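Local coordinates for phosphotriesterase homology protein (Escherichia coli, PDB 1BF6) that hydrolyses phosphorylated glyceryl acetates and some aromatic acetates and propionates, using two zinc ions bound in a metal-dependent hydrolase of the phosphotriesterase family, at residues A[24-29]-A[244-249]; A[36-41]-A[255-260]; A[60-65]-A[115-120]. One frame throughout, in Å; residues are numbered along the deposited sequence.

Contact 1: A[24-29]-A[244-249]; sequences NVDCRL and TRRSHL. With SO4 (sulfate ion), chain F.
The carboxylate of D26 takes bonds from S247 N, S247 OG and R245 NH1. OD1 turns its syn lone pair to S247 N at 2.9 Å, and OD2 uses its own syn lone pair for S247 OG, so both oxygens bond to the one serine. The anti lone pair of OD2 is left for R245 NH1, a salt bridge of 3.1 Å in which the carboxylate and guanidinium planes stand 72° apart. With CG trans to the backbone N (chi1 -164°), D26 reaches across although its CB is not aimed at the other segment. Beside this, R246 N also bonds to D26 O.

In the TIM-barrel fold of the family, residues 244-249 belong to the long loop after strand 237-239, and the contact lies on the surface next to the zinc site: T244 packs on H13, a zinc ligand. T244 OG1 also donates, at 2.8 Å, to O2 of a sulfate ion, which probably comes from the crystallisation liquor and which K212 and Y215 hold as well.

C27 SG sits 4.2 Å above the plane of the R245 guanidinium, over its centre. R246 runs out extended, at a steep angle to R245, and its NE gives a bond of 2.8 Å to R28 O, while V25 CG2 lies over one guanidinium face, toward its rim. The side chains of R28 and R246 lie side by side, R28 NH1 and R246 NH2 3.2 Å apart, and D30 makes a salt bridge to each. L29 CD1 touches L249 CD1 at 3.8 Å.

Contact 2: A[36-41]-A[255-260]; sequences CQEMND and YGYDYL
G256, the first residue of the second segment to touch helix 32-44, brings its CA to 3.3 Å from E38 OE1. Its phi is positive, and the backbone can come this close because glycine has no CB; a CB on G256 would lie 2.6 Å from E38 OE1. Y257 follows, and its N donates to E38 OE1 over 3.2 Å, coming from above the carboxylate plane, 45° out of it. A water donates to this oxygen too and to E38 O, and accepts from D258 N. K250 adds a salt bridge to E38 OE1. An alanine at E38 would take this carboxylate away: Y257 N would probably lose its acceptor, K250 one of its three carboxylate partners, and the bridging water would be less firmly held.

The Y257 ring is met on one face by M39, whose chain folds back at chi2 and chi3 to bring CE 3.6 Å from the ring centroid, 11° off the normal. SD stands farther out along nearly the same line, a Met-aromatic contact. E38 CB touches CD1 of the ring at 3.5 Å, and Y257 OH bonds to H13 O, the carbonyl of a zinc ligand.

D258 comes next, its OD2 3.9 Å from D41 OD2. K250 makes salt bridges to D41 OD2 and D258 OD1 and would probably offset this closeness of like charges, while a second water links D258 OD2 to D41 O. G256 to D258, in the type I turn that leads into helix 259-270, lie against helix 32-44, in the outer helical layer of a TIM barrel.

Contact 3: A[60-65]-A[115-120]; sequences RNAQFM and TELKAG
No direct hydrogen bond crosses between A62 or Q63 and the loop at T115 to L117; van der Waals contacts and two waters do the joining. In the TIM-barrel fold this is where the first turn of helix 62-72 meets the loop that leads toward strand 122-126, after helix 97-109. The loop is shaped by an ST turn: T115 OG1 accepts from L117 N and is also hydrogen-bonded to I112 O.

A62 has a small side chain, and the loop comes close over it. T115 CB points at the helix, and OG1 lies 3.4 Å from A62 CB, with CG2 of the same threonine at 4.0 Å. With CG trans to its backbone N (chi1 -177°), L117 sends CD2 toward the helix, 4.2 Å from A62 CB and 4.3 Å from M65 CE, so that A62 is met by T115 and L117 together. L117 also rests on L66 and M69 of the same helix and on A78 of strand 75-80, while M65 reaches V76 and A78, which places the contact between helix and barrel wall.

Q63 is exposed. Its chain bends at chi2 (58°) and brings the amide alongside the loop, OE1 3.7 Å from T115 CG2, the two side chains crossing at a slant; D67 takes a bond from NE2. From here the polar link to E116 runs through solvent: one water accepts from Q63 NE2 and gives a weak bond to E116 OE2, and the other donates to Q63 OE1 at 2.6 Å and to E116 OE1 at 2.8 Å.

From the N terminus, the chain passes residues 24-29 and then 36-41, whose partners lie more than 200 residues on, so contacts 1 and 2 both close almost the whole barrel and bring its beginning to its end. Their four segments alternate, which makes the two loops cross; they also touch, through a probable hydrogen bond from G256 N to H248 O and through L29 against Y257. Contact 3 closes a loop of only 49 residues, which lies within both larger ones. Its centre is about 20 Å from each of theirs and it touches neither, tying helix 62-72 to the approach of strand 119-120.

Contact 1: A[24-29]-A[244-249]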
loop_
_atom_site.group_PDB
_atom_site.type_symbol
_atom_site.label_atom_id
_atom_site.label_comp_id
_atom_site.label_asym_id
_atom_site.label_seq_id
_atom_site.Cartn_x
_atom_site.Cartn_y
_atom_site.Cartn_z
ATOM N N ASN A 24 12.170 14.695 -12.019
ATOM C CA ASN A 24 12.411 13.468 -12.761
ATOM C C ASN A 24 11.090 12.939 -13.312
ATOM O O ASN A 24 10.221 12.491 -12.552
ATOM C CB ASN A 24 13.044 12.451 -11.802
ATOM C CG ASN A 24 13.539 11.182 -12.492
ATOM O OD1 ASN A 24 14.167 10.349 -11.846
ATOM N ND2 ASN A 24 13.277 11.033 -13.790
ATOM N N VAL A 25 10.943 13.002 -14.634
ATOM C CA VAL A 25 9.735 12.527 -15.306
ATOM C C VAL A 25 9.471 11.015 -15.079
ATOM O O VAL A 25 8.357 10.535 -15.298
ATOM C CB VAL A 25 9.783 12.869 -16.827
ATOM C CG1 VAL A 25 10.920 12.099 -17.517
ATOM C CG2 VAL A 25 8.434 12.593 -17.487
ATOM N N ASP A 26 10.490 10.281 -14.626
ATOM C CA ASP A 26 10.354 8.849 -14.353
ATOM C C ASP A 26 9.350 8.671 -13.201
ATOM O O ASP A 26 8.586 7.696 -13.160
ATOM C CB ASP A 26 11.710 8.245 -13.960
ATOM C CG ASP A 26 11.722 6.720 -14.030
ATOM O OD1 ASP A 26 10.997 6.167 -14.874
ATOM O OD2 ASP A 26 12.457 6.076 -13.254
ATOM N N CYS A 27 9.363 9.642 -12.287
ATOM C CA CYS A 27 8.482 9.667 -11.122
ATOM C C CYS A 27 7.040 10.099 -11.439
ATOM O O CYS A 27 6.207 10.218 -10.531
ATOM C CB CYS A 27 9.093 10.548 -10.033
ATOM S SG CYS A 27 10.671 9.932 -9.463
ATOM N N ARG A 28 6.769 10.369 -12.714
ATOM C CA ARG A 28 5.434 10.722 -13.167
ATOM C C ARG A 28 4.834 9.472 -13.829
ATOM O O ARG A 28 4.862 9.320 -15.064
ATOM C CB ARG A 28 5.466 11.898 -14.156
ATOM C CG ARG A 28 4.092 12.279 -14.704
ATOM C CD ARG A 28 4.002 13.756 -15.108
ATOM N NE ARG A 28 4.912 14.143 -16.190
ATOM C CZ ARG A 28 4.676 13.949 -17.489
ATOM N NH1 ARG A 28 3.554 13.357 -17.900
ATOM N NH2 ARG A 28 5.552 14.378 -18.389
ATOM N N LEU A 29 4.336 8.556 -12.999
ATOM C CA LEU A 29 3.735 7.315 -13.496
ATOM C C LEU A 29 2.301 7.609 -13.934
ATOM O O LEU A 29 1.371 7.562 -13.126
ATOM C CB LEU A 29 3.775 6.238 -12.404
ATOM C CG LEU A 29 3.252 4.851 -12.784
ATOM C CD1 LEU A 29 4.184 4.203 -13.807
ATOM C CD2 LEU A 29 3.169 4.000 -11.540
ATOM N N THR A 244 6.184 2.512 -8.750
ATOM C CA THR A 244 6.146 3.971 -8.625
ATOM C C THR A 244 6.758 4.741 -9.806
ATOM O O THR A 244 6.545 5.944 -9.926
ATOM C CB THR A 244 6.925 4.432 -7.362
ATOM O OG1 THR A 244 8.288 3.996 -7.451
ATOM C CG2 THR A 244 6.316 3.868 -6.075
ATOM N N ARG A 245 7.500 4.050 -10.672
ATOM C CA ARG A 245 8.174 4.698 -11.803
ATOM C C ARG A 245 7.859 4.130 -13.171
ATOM O O ARG A 245 7.508 2.962 -13.303
ATOM C CB ARG A 245 9.683 4.605 -11.604
ATOM C CG ARG A 245 10.189 5.309 -10.367
ATOM C CD ARG A 245 11.632 4.952 -10.132
ATOM N NE ARG A 245 12.238 5.781 -9.098
ATOM C CZ ARG A 245 13.265 6.597 -9.313
ATOM N NH1 ARG A 245 13.793 6.700 -10.533
ATOM N NH2 ARG A 245 13.802 7.271 -8.300
ATOM N N ARG A 246 8.001 4.966 -14.196
ATOM C CA ARG A 246 7.772 4.535 -15.578
ATOM C C ARG A 246 8.765 3.409 -15.920
ATOM O O ARG A 246 8.412 2.449 -16.606
ATOM C CB ARG A 246 7.976 5.703 -16.553
ATOM C CG ARG A 246 6.978 6.836 -16.399
ATOM C CD ARG A 246 7.333 8.002 -17.320
ATOM N NE ARG A 246 6.229 8.948 -17.489
ATOM C CZ ARG A 246 6.131 9.811 -18.499
ATOM N NH1 ARG A 246 7.073 9.852 -19.436
ATOM N NH2 ARG A 246 5.092 10.630 -18.581
ATOM N N SER A 247 9.982 3.510 -15.385
ATOM C CA SER A 247 11.021 2.516 -15.641
ATOM C C SER A 247 10.716 1.143 -15.039
ATOM O O SER A 247 11.411 0.164 -15.323
ATOM C CB SER A 247 12.402 3.028 -15.195
ATOM O OG SER A 247 12.474 3.288 -13.805
ATOM N N HIS A 248 9.684 1.077 -14.198
ATOM C CA HIS A 248 9.260 -0.187 -13.591
ATOM C C HIS A 248 8.332 -0.957 -14.550
ATOM O O HIS A 248 8.160 -2.170 -14.421
ATOM C CB HIS A 248 8.515 0.062 -12.263
ATOM C CG HIS A 248 9.372 0.614 -11.164
ATOM N ND1 HIS A 248 8.851 1.332 -10.106
ATOM C CD2 HIS A 248 10.703 0.520 -10.930
ATOM C CE1 HIS A 248 9.819 1.648 -9.266
ATOM N NE2 HIS A 248 10.954 1.167 -9.744
ATOM N N LEU A 249 7.713 -0.237 -15.482
ATOM C CA LEU A 249 6.794 -0.814 -16.455
ATOM C C LEU A 249 7.540 -1.657 -17.497
ATOM O O LEU A 249 8.652 -1.324 -17.890
ATOM C CB LEU A 249 6.002 0.294 -17.147
ATOM C CG LEU A 249 5.235 1.266 -16.222
ATOM C CD1 LEU A 249 4.408 2.223 -17.078
ATOM C CD2 LEU A 249 4.348 0.501 -15.248
HETATM S S SO4 F . 11.464 4.075 -5.496
HETATM O O1 SO4 F . 12.736 4.693 -5.859
HETATM O O2 SO4 F . 10.326 5.004 -5.904
HETATM O O3 SO4 F . 11.222 2.718 -6.215
HETATM O O4 SO4 F . 11.453 3.787 -3.997
HETATM O O HOH W 1 6.400 8.277 -8.506
#

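Contact 2: A[36-41]-A[255-260]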
loop_
_atom_site.group_PDB
_atom_site.type_symbol
_atom_site.label_atom_id
_atom_site.label_comp_id
_atom_site.label_asym_id
_atom_site.label_seq_id
_atom_site.Cartn_x
_atom_site.Cartn_y
_atom_site.Cartn_z
ATOM N N CYS A 36 -2.786 0.161 -18.444
ATOM C CA CYS A 36 -3.920 -0.698 -18.785
ATOM C C CYS A 36 -3.425 -2.088 -19.225
ATOM O O CYS A 36 -4.014 -3.103 -18.863
ATOM C CB CYS A 36 -4.752 -0.090 -19.912
ATOM S SG CYS A 36 -5.831 1.261 -19.406
ATOM N N GLN A 37 -2.343 -2.133 -20.003
ATOM C CA GLN A 37 -1.791 -3.410 -20.463
ATOM C C GLN A 37 -1.294 -4.227 -19.269
ATOM O O GLN A 37 -1.506 -5.446 -19.214
ATOM C CB GLN A 37 -0.656 -3.178 -21.474
ATOM C CG GLN A 37 -1.139 -2.672 -22.841
ATOM C CD GLN A 37 -0.077 -1.877 -23.618
ATOM O OE1 GLN A 37 1.137 -2.072 -23.447
ATOM N NE2 GLN A 37 -0.538 -0.968 -24.471
ATOM N N GLU A 38 -0.674 -3.552 -18.300
ATOM C CA GLU A 38 -0.172 -4.210 -17.096
ATOM C C GLU A 38 -1.324 -4.783 -16.267
ATOM O O GLU A 38 -1.177 -5.825 -15.634
ATOM C CB GLU A 38 0.627 -3.226 -16.244
ATOM C CG GLU A 38 1.899 -2.693 -16.918
ATOM C CD GLU A 38 3.138 -3.543 -16.657
ATOM O OE1 GLU A 38 3.075 -4.528 -15.887
ATOM O OE2 GLU A 38 4.204 -3.201 -17.212
ATOM N N MET A 39 -2.466 -4.097 -16.261
ATOM C CA MET A 39 -3.618 -4.576 -15.494
ATOM C C MET A 39 -4.206 -5.801 -16.180
ATOM O O MET A 39 -4.633 -6.732 -15.511
ATOM C CB MET A 39 -4.672 -3.472 -15.301
ATOM C CG MET A 39 -4.192 -2.280 -14.454
ATOM S SD MET A 39 -3.576 -2.670 -12.801
ATOM C CE MET A 39 -1.769 -2.427 -13.001
ATOM N N ASN A 40 -4.193 -5.818 -17.512
ATOM C CA ASN A 40 -4.685 -6.973 -18.264
ATOM C C ASN A 40 -3.790 -8.184 -17.978
ATOM O O ASN A 40 -4.283 -9.304 -17.833
ATOM C CB ASN A 40 -4.713 -6.688 -19.768
ATOM C CG ASN A 40 -5.828 -5.740 -20.168
ATOM O OD1 ASN A 40 -5.752 -5.076 -21.205
ATOM N ND2 ASN A 40 -6.879 -5.689 -19.369
ATOM N N ASP A 41 -2.480 -7.953 -17.866
ATOM C CA ASP A 41 -1.526 -9.027 -17.563
ATOM C C ASP A 41 -1.813 -9.577 -16.161
ATOM O O ASP A 41 -1.749 -10.784 -15.923
ATOM C CB ASP A 41 -0.078 -8.512 -17.605
ATOM C CG ASP A 41 0.366 -8.065 -19.000
ATOM O OD1 ASP A 41 -0.407 -8.201 -19.976
ATOM O OD2 ASP A 41 1.503 -7.557 -19.104
ATOM N N TYR A 255 10.142 -4.521 -14.952
ATOM C CA TYR A 255 9.617 -5.821 -14.553
ATOM C C TYR A 255 8.095 -5.937 -14.484
ATOM O O TYR A 255 7.559 -7.044 -14.553
ATOM C CB TYR A 255 10.255 -6.252 -13.229
ATOM C CG TYR A 255 10.246 -5.178 -12.161
ATOM C CD1 TYR A 255 11.269 -4.221 -12.090
ATOM C CD2 TYR A 255 9.220 -5.114 -11.216
ATOM C CE1 TYR A 255 11.268 -3.224 -11.099
ATOM C CE2 TYR A 255 9.212 -4.118 -10.223
ATOM C CZ TYR A 255 10.232 -3.181 -10.174
ATOM O OH TYR A 255 10.203 -2.188 -9.217
ATOM N N GLY A 256 7.409 -4.801 -14.349
ATOM C CA GLY A 256 5.951 -4.797 -14.279
ATOM C C GLY A 256 5.322 -5.304 -12.981
ATOM O O GLY A 256 5.991 -5.925 -12.128
ATOM N N TYR A 257 4.024 -5.034 -12.836
ATOM C CA TYR A 257 3.261 -5.459 -11.657
ATOM C C TYR A 257 3.177 -6.978 -11.541
ATOM O O TYR A 257 3.316 -7.526 -10.444
ATOM C CB TYR A 257 1.832 -4.911 -11.701
ATOM C CG TYR A 257 1.730 -3.407 -11.750
ATOM C CD1 TYR A 257 1.857 -2.728 -12.955
ATOM C CD2 TYR A 257 1.487 -2.664 -10.589
ATOM C CE1 TYR A 257 1.752 -1.360 -13.016
ATOM C CE2 TYR A 257 1.374 -1.279 -10.635
ATOM C CZ TYR A 257 1.509 -0.636 -11.856
ATOM O OH TYR A 257 1.409 0.728 -11.936
ATOM N N ASP A 258 2.970 -7.655 -12.670
ATOM C CA ASP A 258 2.855 -9.116 -12.661
ATOM C C ASP A 258 4.136 -9.885 -12.365
ATOM O O ASP A 258 4.137 -11.109 -12.404
ATOM C CB ASP A 258 2.169 -9.637 -13.931
ATOM C CG ASP A 258 3.031 -9.505 -15.192
ATOM O OD1 ASP A 258 4.116 -8.879 -15.170
ATOM O OD2 ASP A 258 2.587 -10.036 -16.227
ATOM N N TYR A 259 5.228 -9.170 -12.093
ATOM C CA TYR A 259 6.494 -9.800 -11.729
ATOM C C TYR A 259 6.238 -10.630 -10.472
ATOM O O TYR A 259 6.872 -11.659 -10.250
ATOM C CB TYR A 259 7.548 -8.729 -11.427
ATOM C CG TYR A 259 8.861 -9.251 -10.919
ATOM C CD1 TYR A 259 9.089 -9.442 -9.552
ATOM C CD2 TYR A 259 9.907 -9.511 -11.801
ATOM C CE1 TYR A 259 10.334 -9.874 -9.082
ATOM C CE2 TYR A 259 11.147 -9.936 -11.343
ATOM C CZ TYR A 259 11.353 -10.115 -9.991
ATOM O OH TYR A 259 12.585 -10.534 -9.561
ATOM N N LEU A 260 5.303 -10.164 -9.646
ATOM C CA LEU A 260 4.953 -10.861 -8.414
ATOM C C LEU A 260 4.514 -12.290 -8.723
ATOM O O LEU A 260 4.907 -13.227 -8.031
ATOM C CB LEU A 260 3.803 -10.123 -7.706
ATOM C CG LEU A 260 3.277 -10.723 -6.400
ATOM C CD1 LEU A 260 4.344 -10.673 -5.329
ATOM C CD2 LEU A 260 2.035 -9.957 -5.943
HETATM O O HOH W 2 1.598 -6.464 -15.002
HETATM O O HOH W 3 0.925 -12.143 -16.402
#

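Contact 3: A[60-65]-A[115-120]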
loop_
_atom_site.group_PDB
_atom_site.type_symbol
_atom_site.label_atom_id
_atom_site.label_comp_id
_atom_site.label_asym_id
_atom_site.label_seq_id
_atom_site.Cartn_x
_atom_site.Cartn_y
_atom_site.Cartn_z
ATOM N N ARG A 60 -2.526 11.983 -7.147
ATOM C CA ARG A 60 -3.638 11.079 -7.429
ATOM C C ARG A 60 -4.483 11.606 -8.588
ATOM O O ARG A 60 -4.580 12.816 -8.808
ATOM C CB ARG A 60 -4.518 10.917 -6.174
ATOM C CG ARG A 60 -5.669 9.890 -6.296
ATOM C CD ARG A 60 -6.569 9.907 -5.042
ATOM N NE ARG A 60 -7.298 11.172 -4.943
ATOM C CZ ARG A 60 -7.654 11.761 -3.801
ATOM N NH1 ARG A 60 -7.370 11.205 -2.631
ATOM N NH2 ARG A 60 -8.234 12.952 -3.837
ATOM N N ASN A 61 -5.101 10.687 -9.322
ATOM C CA ASN A 61 -5.954 11.028 -10.445
ATOM C C ASN A 61 -7.094 10.025 -10.479
ATOM O O ASN A 61 -6.982 8.962 -11.103
ATOM C CB ASN A 61 -5.162 10.961 -11.751
ATOM C CG ASN A 61 -5.878 11.616 -12.907
ATOM O OD1 ASN A 61 -5.248 12.304 -13.706
ATOM N ND2 ASN A 61 -7.185 11.393 -13.030
ATOM N N ALA A 62 -8.198 10.379 -9.823
ATOM C CA ALA A 62 -9.371 9.518 -9.751
ATOM C C ALA A 62 -9.924 9.126 -11.122
ATOM O O ALA A 62 -10.278 7.969 -11.335
ATOM C CB ALA A 62 -10.472 10.190 -8.905
ATOM N N GLN A 63 -9.970 10.070 -12.057
ATOM C CA GLN A 63 -10.503 9.781 -13.382
ATOM C C GLN A 63 -9.682 8.709 -14.101
ATOM O O GLN A 63 -10.237 7.792 -14.709
ATOM C CB GLN A 63 -10.584 11.048 -14.229
ATOM C CG GLN A 63 -11.414 10.864 -15.469
ATOM C CD GLN A 63 -12.826 10.416 -15.153
ATOM O OE1 GLN A 63 -13.567 11.117 -14.462
ATOM N NE2 GLN A 63 -13.202 9.240 -15.637
ATOM N N PHE A 64 -8.364 8.814 -13.968
ATOM C CA PHE A 64 -7.422 7.874 -14.571
ATOM C C PHE A 64 -7.700 6.475 -14.045
ATOM O O PHE A 64 -7.671 5.501 -14.803
ATOM C CB PHE A 64 -6.004 8.293 -14.187
ATOM C CG PHE A 64 -4.918 7.508 -14.871
ATOM C CD1 PHE A 64 -4.522 6.264 -14.388
ATOM C CD2 PHE A 64 -4.239 8.052 -15.960
ATOM C CE1 PHE A 64 -3.461 5.577 -14.978
ATOM C CE2 PHE A 64 -3.179 7.377 -16.555
ATOM C CZ PHE A 64 -2.792 6.144 -16.064
ATOM N N MET A 65 -7.952 6.380 -12.736
ATOM C CA MET A 65 -8.244 5.094 -12.103
ATOM C C MET A 65 -9.607 4.556 -12.549
ATOM O O MET A 65 -9.755 3.353 -12.778
ATOM C CB MET A 65 -8.157 5.207 -10.575
ATOM C CG MET A 65 -6.760 5.597 -10.075
ATOM S SD MET A 65 -6.516 5.495 -8.295
ATOM C CE MET A 65 -7.360 7.002 -7.748
ATOM N N THR A 115 -14.918 13.382 -8.796
ATOM C CA THR A 115 -15.562 12.258 -9.466
ATOM C C THR A 115 -16.478 11.501 -8.506
ATOM O O THR A 115 -16.532 11.789 -7.306
ATOM C CB THR A 115 -14.516 11.237 -10.030
ATOM O OG1 THR A 115 -13.877 10.549 -8.946
ATOM C CG2 THR A 115 -13.450 11.939 -10.854
ATOM N N GLU A 116 -17.131 10.478 -9.044
ATOM C CA GLU A 116 -18.032 9.619 -8.290
ATOM C C GLU A 116 -17.244 8.594 -7.457
ATOM O O GLU A 116 -17.796 7.975 -6.548
ATOM C CB GLU A 116 -18.988 8.901 -9.255
ATOM C CG GLU A 116 -18.311 7.882 -10.215
ATOM C CD GLU A 116 -17.889 8.457 -11.577
ATOM O OE1 GLU A 116 -17.687 9.692 -11.714
ATOM O OE2 GLU A 116 -17.750 7.646 -12.526
ATOM N N LEU A 117 -15.958 8.414 -7.764
ATOM C CA LEU A 117 -15.114 7.468 -7.029
ATOM C C LEU A 117 -14.855 7.975 -5.603
ATOM O O LEU A 117 -14.659 9.173 -5.395
ATOM C CB LEU A 117 -13.772 7.253 -7.771
ATOM C CG LEU A 117 -12.766 6.233 -7.206
ATOM C CD1 LEU A 117 -13.424 4.848 -7.107
ATOM C CD2 LEU A 117 -11.514 6.155 -8.074
ATOM N N LYS A 118 -14.862 7.060 -4.630
ATOM C CA LYS A 118 -14.618 7.405 -3.230
ATOM C C LYS A 118 -13.402 6.669 -2.716
ATOM O O LYS A 118 -13.096 5.572 -3.188
ATOM C CB LYS A 118 -15.822 7.009 -2.355
ATOM C CG LYS A 118 -17.110 7.749 -2.670
ATOM C CD LYS A 118 -18.283 7.145 -1.924
ATOM C CE LYS A 118 -19.591 7.831 -2.305
ATOM N NZ LYS A 118 -19.864 7.698 -3.762
ATOM N N ALA A 119 -12.718 7.257 -1.736
ATOM C CA ALA A 119 -11.566 6.607 -1.129
ATOM C C ALA A 119 -12.069 5.436 -0.268
ATOM O O ALA A 119 -13.041 5.578 0.494
ATOM C CB ALA A 119 -10.777 7.593 -0.269
ATOM N N GLY A 120 -11.438 4.274 -0.429
ATOM C CA GLY A 120 -11.819 3.106 0.339
ATOM C C GLY A 120 -10.870 2.776 1.472
ATOM O O GLY A 120 -11.130 1.842 2.236
HETATM O O HOH W 4 -15.943 7.598 -15.405
HETATM O O HOH W 5 -16.040 10.960 -13.547
#